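Side-chain contacts in putative isocitrate dehydrogenase, NAD-dependent (Methylococcus capsulatus, PDB 6LKY), which binds NAD and probably catalyses the NAD-dependent oxidative decarboxylation of isocitrate, a reaction that in this family requires a divalent metal such as magnesium: residues A[22-27]-A[285-290]; A[40-45]-A[49-54]. The protein carries 1 engineered substitution. All coordinates share one frame; numbering follows the deposited sequence.

Contact 1 (A[22-27]-A[285-290]); sequences KVIEAT and AMMLEH
Ile24 reaches helix 278-290 with both of its branches, and each meets a different residue. In its longer arm CG1 is anti to the carbonyl carbon (chi1 -72°), and Ile24 CD1, extended beyond it, ends 3.9 Å from Met287 CE; the two side chains cross at about a right angle and touch through their terminal methyls. The shorter branch, Ile24 CG2, meets Leu288 CD2 at 4.2 Å. Met287 leaves its helix with CG anti to the backbone N, runs straight through SD and then bends at chi3 (65°), which turns CE toward the isoleucine. Leu288 forks between two neighbours, since its other methyl, Leu288 CD1, lies 4.2 Å from Thr27 OG1. Thr27 OG1 donates to Ile24 O at 2.5 Å, a short distance, in the plane of the carbonyl, which also accepts from Thr27 N. This buried hydroxyl is thereby satisfied by a backbone carbonyl beside an apolar partner. Helix 294-310 closes one flank, with Ile300 touching both Thr27 and Leu288, while Phe65 of strand 63-66 packs on Ile24 and Met287, so that the two helices meet against the large mixed sheet.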
ATOM      1  N   LYS A  22       5.003 -32.037   8.765  1.00 35.00           N
ATOM      2  CA  LYS A  22       6.075 -33.006   8.569  1.00 37.32           C
ATOM      3  C   LYS A  22       7.410 -32.399   8.962  1.00 47.80           C
ATOM      4  O   LYS A  22       8.171 -32.991   9.747  1.00 49.58           O
ATOM      5  CB  LYS A  22       6.092 -33.486   7.117  1.00 34.47           C
ATOM      6  CG  LYS A  22       4.943 -34.431   6.749  1.00 46.28           C
ATOM      7  CD  LYS A  22       5.200 -35.090   5.393  1.00 51.44           C
ATOM      8  CE  LYS A  22       3.938 -35.186   4.533  1.00 61.26           C
ATOM      9  NZ  LYS A  22       2.953 -36.191   5.027  1.00 59.07           N
ATOM     10  N   VAL A  23       7.653 -31.159   8.528  1.00 43.50           N
ATOM     11  CA  VAL A  23       8.927 -30.515   8.823  1.00 45.70           C
ATOM     12  C   VAL A  23       9.088 -30.346  10.320  1.00 42.74           C
ATOM     13  O   VAL A  23      10.150 -30.649  10.885  1.00 43.71           O
ATOM     14  CB  VAL A  23       9.029 -29.171   8.080  1.00 43.27           C
ATOM     15  CG1 VAL A  23      10.136 -28.317   8.664  1.00 38.15           C
ATOM     16  CG2 VAL A  23       9.258 -29.413   6.590  1.00 38.84           C
ATOM     17  N   ILE A  24       8.015 -29.938  11.003  1.00 39.48           N
ATOM     18  CA  ILE A  24       8.117 -29.780  12.448  1.00 48.20           C
ATOM     19  C   ILE A  24       8.467 -31.117  13.086  1.00 49.29           C
ATOM     20  O   ILE A  24       9.392 -31.214  13.905  1.00 44.53           O
ATOM     21  CB  ILE A  24       6.815 -29.186  13.020  1.00 44.58           C
ATOM     22  CG1 ILE A  24       6.688 -27.703  12.627  1.00 40.76           C
ATOM     23  CG2 ILE A  24       6.766 -29.351  14.536  1.00 35.63           C
ATOM     24  CD1 ILE A  24       5.275 -27.142  12.785  1.00 38.60           C
ATOM     25  N   GLU A  25       7.797 -32.188  12.654  1.00 44.80           N
ATOM     26  CA  GLU A  25       8.062 -33.468  13.287  1.00 48.72           C
ATOM     27  C   GLU A  25       9.459 -33.953  12.948  1.00 51.13           C
ATOM     28  O   GLU A  25      10.078 -34.650  13.759  1.00 49.03           O
ATOM     29  CB  GLU A  25       6.984 -34.482  12.908  1.00 50.18           C
ATOM     30  CG  GLU A  25       5.771 -34.383  13.845  1.00 61.20           C
ATOM     31  CD  GLU A  25       4.505 -34.989  13.269  1.00 68.18           C
ATOM     32  OE1 GLU A  25       4.556 -35.498  12.128  1.00 76.78           O
ATOM     33  OE2 GLU A  25       3.456 -34.943  13.957  1.00 57.35           O
ATOM     34  N   ALA A  26       9.994 -33.546  11.790  1.00 41.63           N
ATOM     35  CA  ALA A  26      11.348 -33.955  11.449  1.00 41.24           C
ATOM     36  C   ALA A  26      12.376 -33.405  12.429  1.00 47.54           C
ATOM     37  O   ALA A  26      13.465 -33.973  12.539  1.00 51.84           O
ATOM     38  CB  ALA A  26      11.696 -33.535  10.025  1.00 38.05           C
ATOM     39  N   THR A  27      12.055 -32.324  13.151  1.00 55.87           N
ATOM     40  CA  THR A  27      13.013 -31.752  14.094  1.00 48.43           C
ATOM     41  C   THR A  27      13.112 -32.547  15.388  1.00 50.96           C
ATOM     42  O   THR A  27      14.049 -32.326  16.161  1.00 51.85           O
ATOM     43  CB  THR A  27      12.637 -30.313  14.457  1.00 46.20           C
ATOM     44  OG1 THR A  27      11.404 -30.329  15.186  1.00 42.40           O
ATOM     45  CG2 THR A  27      12.489 -29.451  13.217  1.00 37.94           C
ATOM     46  N   ALA A 285       8.392 -22.479  12.170  1.00 30.03           N
ATOM     47  CA  ALA A 285       9.617 -22.054  12.851  1.00 38.01           C
ATOM     48  C   ALA A 285       9.319 -21.002  13.917  1.00 39.93           C
ATOM     49  O   ALA A 285       9.793 -21.101  15.060  1.00 43.64           O
ATOM     50  CB  ALA A 285      10.642 -21.523  11.842  1.00 31.52           C
ATOM     51  N   MET A 286       8.533 -19.978  13.556  1.00 32.95           N
ATOM     52  CA  MET A 286       8.208 -18.922  14.518  1.00 33.60           C
ATOM     53  C   MET A 286       7.468 -19.499  15.715  1.00 33.41           C
ATOM     54  O   MET A 286       7.726 -19.116  16.867  1.00 32.70           O
ATOM     55  CB  MET A 286       7.354 -17.835  13.857  1.00 29.52           C
ATOM     56  CG  MET A 286       8.021 -17.041  12.749  1.00 34.52           C
ATOM     57  SD  MET A 286       6.986 -15.647  12.207  1.00 34.61           S
ATOM     58  CE  MET A 286       7.245 -14.518  13.574  1.00 30.17           C
ATOM     59  N   MET A 287       6.546 -20.434  15.457  1.00 26.73           N
ATOM     60  CA  MET A 287       5.817 -21.088  16.534  1.00 30.03           C
ATOM     61  C   MET A 287       6.771 -21.861  17.445  1.00 38.54           C
ATOM     62  O   MET A 287       6.688 -21.764  18.676  1.00 35.78           O
ATOM     63  CB  MET A 287       4.757 -22.021  15.948  1.00 27.43           C
ATOM     64  CG  MET A 287       3.869 -22.692  16.986  1.00 30.39           C
ATOM     65  SD  MET A 287       2.485 -23.600  16.261  1.00 34.96           S
ATOM     66  CE  MET A 287       3.349 -24.899  15.364  1.00 28.85           C
ATOM     67  N   LEU A 288       7.696 -22.627  16.855  1.00 33.84           N
ATOM     68  CA  LEU A 288       8.636 -23.402  17.666  1.00 47.91           C
ATOM     69  C   LEU A 288       9.468 -22.491  18.552  1.00 44.83           C
ATOM     70  O   LEU A 288       9.633 -22.758  19.748  1.00 47.35           O
ATOM     71  CB  LEU A 288       9.550 -24.262  16.782  1.00 39.94           C
ATOM     72  CG  LEU A 288       8.896 -25.448  16.061  1.00 43.56           C
ATOM     73  CD1 LEU A 288       9.924 -26.472  15.597  1.00 39.66           C
ATOM     74  CD2 LEU A 288       7.841 -26.099  16.929  1.00 41.36           C
ATOM     75  N   GLU A 289       9.959 -21.383  17.992  1.00 44.66           N
ATOM     76  CA  GLU A 289      10.710 -20.426  18.797  1.00 41.48           C
ATOM     77  C   GLU A 289       9.869 -19.898  19.952  1.00 44.41           C
ATOM     78  O   GLU A 289      10.335 -19.835  21.095  1.00 44.54           O
ATOM     79  CB  GLU A 289      11.193 -19.270  17.930  1.00 38.76           C
ATOM     80  CG  GLU A 289      11.889 -18.184  18.725  1.00 48.07           C
ATOM     81  CD  GLU A 289      11.760 -16.822  18.076  1.00 73.78           C
ATOM     82  OE1 GLU A 289      11.052 -15.962  18.643  1.00 82.67           O
ATOM     83  OE2 GLU A 289      12.352 -16.619  16.991  1.00 75.70           O
ATOM     84  N   HIS A 290       8.619 -19.517  19.672  1.00 38.78           N
ATOM     85  CA  HIS A 290       7.760 -18.976  20.724  1.00 38.95           C
ATOM     86  C   HIS A 290       7.575 -19.953  21.892  1.00 43.49           C
ATOM     87  O   HIS A 290       7.525 -19.533  23.051  1.00 36.76           O
ATOM     88  CB  HIS A 290       6.405 -18.578  20.151  1.00 32.14           C
ATOM     89  CG  HIS A 290       5.512 -17.909  21.146  1.00 27.99           C
ATOM     90  ND1 HIS A 290       5.661 -16.584  21.508  1.00 31.89           N
ATOM     91  CD2 HIS A 290       4.468 -18.383  21.869  1.00 32.86           C
ATOM     92  CE1 HIS A 290       4.740 -16.272  22.404  1.00 37.70           C
ATOM     93  NE2 HIS A 290       4.004 -17.345  22.643  1.00 32.43           N
TER

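Contact 2 (A[40-45]-A[49-54]); sequences MAAVEK and PLPDAT
Val43 stands with CG1 anti to its backbone N (chi1 166°) and CG2 anti to the carbonyl carbon, and it is CG2 that meets Pro49. CG2 of Val43 sits over one face of the Pro49 ring, displaced toward the N-CA bond, and its nearest ring atom is Pro49 N at 3.6 Å. Across the same face, Val43 CG2 lies 3.8 Å from Pro49 CB. Ala42 has no side-chain torsion to set; the helix itself directs its CB toward the segment 49-54. There Ala42 CB contacts two successive parts of the turn. It lies 3.9 Å from the carbonyl oxygen Pro49 O, and Ala42 CB is 3.8 Å from the ring carbon Pro51 CD, with CG of that ring slightly farther off. Pro49 thus offers its ring face and Pro51 its CD edge carbon, while Leu50, between the two prolines, points away from the helix and packs on Val80, Thr83 and Leu84 of helix 80-87. No hydrogen bond joins the segments. With the Val43 methyl lying directly on the ring, Val43 CA and Pro49 CA come within 4.8 Å of each other. At the start of helix 39-46, Asp10 accepts hydrogen bonds from the backbone N of Met40 and Ala41, and Pro49 is tied by its backbone to Gly39. Pro51 occupies the N-cap position of helix 52-61. Helices 39-46 and 52-61 together form the connection between the parallel strands 31-35 and 63-66, which have strand 2-7 between them in the sheet. The arrangement is a beta-alpha-beta crossover with two helices in its connection, and it lies near Leu69 and Thr71 of the NAD-binding region.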
ATOM      1  N   MET A  40     -14.056 -21.611   5.502  1.00 24.58           N
ATOM      2  CA  MET A  40     -15.015 -22.195   4.564  1.00 29.41           C
ATOM      3  C   MET A  40     -15.159 -23.696   4.786  1.00 31.68           C
ATOM      4  O   MET A  40     -16.272 -24.240   4.725  1.00 30.35           O
ATOM      5  CB  MET A  40     -14.591 -21.898   3.122  1.00 27.93           C
ATOM      6  CG  MET A  40     -15.686 -22.084   2.059  1.00 35.67           C
ATOM      7  SD  MET A  40     -17.190 -21.081   2.300  1.00 48.29           S
ATOM      8  CE  MET A  40     -16.604 -19.442   1.845  1.00 42.60           C
ATOM      9  N   ALA A  41     -14.053 -24.371   5.107  1.00 27.01           N
ATOM     10  CA  ALA A  41     -14.137 -25.792   5.412  1.00 29.48           C
ATOM     11  C   ALA A  41     -15.151 -26.038   6.518  1.00 28.88           C
ATOM     12  O   ALA A  41     -16.028 -26.907   6.382  1.00 29.88           O
ATOM     13  CB  ALA A  41     -12.753 -26.333   5.796  1.00 24.37           C
ATOM     14  N   ALA A  42     -15.121 -25.206   7.571  1.00 24.68           N
ATOM     15  CA  ALA A  42     -16.061 -25.410   8.666  1.00 29.47           C
ATOM     16  C   ALA A  42     -17.486 -25.096   8.226  1.00 30.73           C
ATOM     17  O   ALA A  42     -18.427 -25.825   8.581  1.00 32.23           O
ATOM     18  CB  ALA A  42     -15.653 -24.570   9.881  1.00 26.47           C
ATOM     19  N   VAL A  43     -17.655 -24.082   7.372  1.00 26.03           N
ATOM     20  CA  VAL A  43     -18.984 -23.807   6.840  1.00 26.51           C
ATOM     21  C   VAL A  43     -19.511 -25.030   6.107  1.00 33.66           C
ATOM     22  O   VAL A  43     -20.682 -25.401   6.247  1.00 31.50           O
ATOM     23  CB  VAL A  43     -18.971 -22.576   5.915  1.00 30.13           C
ATOM     24  CG1 VAL A  43     -20.284 -22.508   5.109  1.00 26.90           C
ATOM     25  CG2 VAL A  43     -18.787 -21.295   6.722  1.00 25.11           C
ATOM     26  N   GLU A  44     -18.653 -25.678   5.317  1.00 29.14           N
ATOM     27  CA  GLU A  44     -19.127 -26.812   4.538  1.00 35.02           C
ATOM     28  C   GLU A  44     -19.389 -28.015   5.427  1.00 34.97           C
ATOM     29  O   GLU A  44     -20.299 -28.804   5.143  1.00 36.18           O
ATOM     30  CB  GLU A  44     -18.130 -27.138   3.431  1.00 35.09           C
ATOM     31  CG  GLU A  44     -18.203 -26.139   2.278  1.00 37.98           C
ATOM     32  CD  GLU A  44     -17.027 -26.248   1.325  1.00 56.45           C
ATOM     33  OE1 GLU A  44     -16.053 -26.971   1.648  1.00 51.01           O
ATOM     34  OE2 GLU A  44     -17.081 -25.600   0.255  1.00 57.33           O
ATOM     35  N   LYS A  45     -18.633 -28.150   6.520  1.00 27.88           N
ATOM     36  CA  LYS A  45     -18.701 -29.365   7.316  1.00 34.50           C
ATOM     37  C   LYS A  45     -19.676 -29.224   8.476  1.00 39.26           C
ATOM     38  O   LYS A  45     -20.401 -30.170   8.786  1.00 40.94           O
ATOM     39  CB  LYS A  45     -17.307 -29.718   7.833  1.00 39.61           C
ATOM     40  CG  LYS A  45     -17.106 -31.117   8.407  1.00 38.06           C
ATOM     41  CD  LYS A  45     -15.652 -31.199   8.897  1.00 50.15           C
ATOM     42  CE  LYS A  45     -15.181 -32.600   9.271  1.00 44.90           C
ATOM     43  NZ  LYS A  45     -16.312 -33.490   9.575  1.00 44.25           N
ATOM     44  N   PRO A  49     -18.684 -20.799  10.285  1.00 28.04           N
ATOM     45  CA  PRO A  49     -17.256 -20.560   9.983  1.00 28.69           C
ATOM     46  C   PRO A  49     -16.331 -20.695  11.194  1.00 23.35           C
ATOM     47  O   PRO A  49     -15.122 -20.856  11.012  1.00 23.84           O
ATOM     48  CB  PRO A  49     -17.244 -19.132   9.411  1.00 27.60           C
ATOM     49  CG  PRO A  49     -18.464 -18.468  10.006  1.00 25.99           C
ATOM     50  CD  PRO A  49     -19.497 -19.569  10.180  1.00 25.50           C
ATOM     51  N   LEU A  50     -16.846 -20.659  12.419  1.00 25.64           N
ATOM     52  CA  LEU A  50     -16.004 -20.778  13.610  1.00 31.29           C
ATOM     53  C   LEU A  50     -16.763 -21.584  14.648  1.00 31.58           C
ATOM     54  O   LEU A  50     -17.454 -21.020  15.505  1.00 31.16           O
ATOM     55  CB  LEU A  50     -15.621 -19.406  14.165  1.00 27.66           C
ATOM     56  CG  LEU A  50     -14.214 -19.162  14.726  1.00 37.38           C
ATOM     57  CD1 LEU A  50     -14.226 -18.035  15.744  1.00 25.57           C
ATOM     58  CD2 LEU A  50     -13.603 -20.393  15.318  1.00 28.79           C
ATOM     59  N   PRO A  51     -16.684 -22.914  14.587  1.00 32.86           N
ATOM     60  CA  PRO A  51     -17.313 -23.728  15.634  1.00 30.15           C
ATOM     61  C   PRO A  51     -16.783 -23.324  16.999  1.00 34.22           C
ATOM     62  O   PRO A  51     -15.606 -22.983  17.149  1.00 32.73           O
ATOM     63  CB  PRO A  51     -16.914 -25.166  15.274  1.00 32.89           C
ATOM     64  CG  PRO A  51     -16.504 -25.122  13.837  1.00 35.95           C
ATOM     65  CD  PRO A  51     -16.001 -23.727  13.566  1.00 31.97           C
ATOM     66  N   ASP A  52     -17.682 -23.335  17.990  1.00 39.37           N
ATOM     67  CA  ASP A  52     -17.295 -23.033  19.368  1.00 36.10           C
ATOM     68  C   ASP A  52     -16.144 -23.907  19.830  1.00 31.57           C
ATOM     69  O   ASP A  52     -15.257 -23.442  20.555  1.00 35.20           O
ATOM     70  CB  ASP A  52     -18.492 -23.216  20.308  1.00 43.28           C
ATOM     71  CG  ASP A  52     -19.423 -22.018  20.317  1.00 58.01           C
ATOM     72  OD1 ASP A  52     -18.950 -20.880  20.071  1.00 50.45           O
ATOM     73  OD2 ASP A  52     -20.632 -22.222  20.564  1.00 57.81           O
ATOM     74  N   ALA A  53     -16.147 -25.182  19.431  1.00 35.22           N
ATOM     75  CA  ALA A  53     -15.100 -26.102  19.872  1.00 35.70           C
ATOM     76  C   ALA A  53     -13.715 -25.649  19.416  1.00 37.05           C
ATOM     77  O   ALA A  53     -12.733 -25.850  20.139  1.00 38.94           O
ATOM     78  CB  ALA A  53     -15.402 -27.513  19.365  1.00 30.34           C
ATOM     79  N   THR A  54     -13.614 -25.022  18.237  1.00 34.12           N
ATOM     80  CA  THR A  54     -12.327 -24.501  17.764  1.00 26.52           C
ATOM     81  C   THR A  54     -11.798 -23.415  18.695  1.00 30.68           C
ATOM     82  O   THR A  54     -10.625 -23.432  19.108  1.00 33.94           O
ATOM     83  CB  THR A  54     -12.490 -23.966  16.340  1.00 32.61           C
ATOM     84  OG1 THR A  54     -12.933 -25.033  15.496  1.00 30.07           O
ATOM     85  CG2 THR A  54     -11.165 -23.403  15.794  1.00 24.32           C
TER

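How the contacts relate
Contact 1 is a buried, long-range contact: it brings together helices 13-26 and 278-290, far apart in sequence, beside the mixed sheet. Contact 2 is local and only partly buried, joining helix 39-46 to the turn that leads into helix 52-61, and it is nested within the chain loop that contact 1 closes. They share no helix, and their centres lie about 26 Å apart. The buried areas are similar, but the chemistry differs. Branched and long apolar chains meet through their methyl ends at 22-27/285-290, with the Thr27 hydroxyl beside them, whereas at 40-45/49-54 short methyls rest on rigid proline rings and backbone.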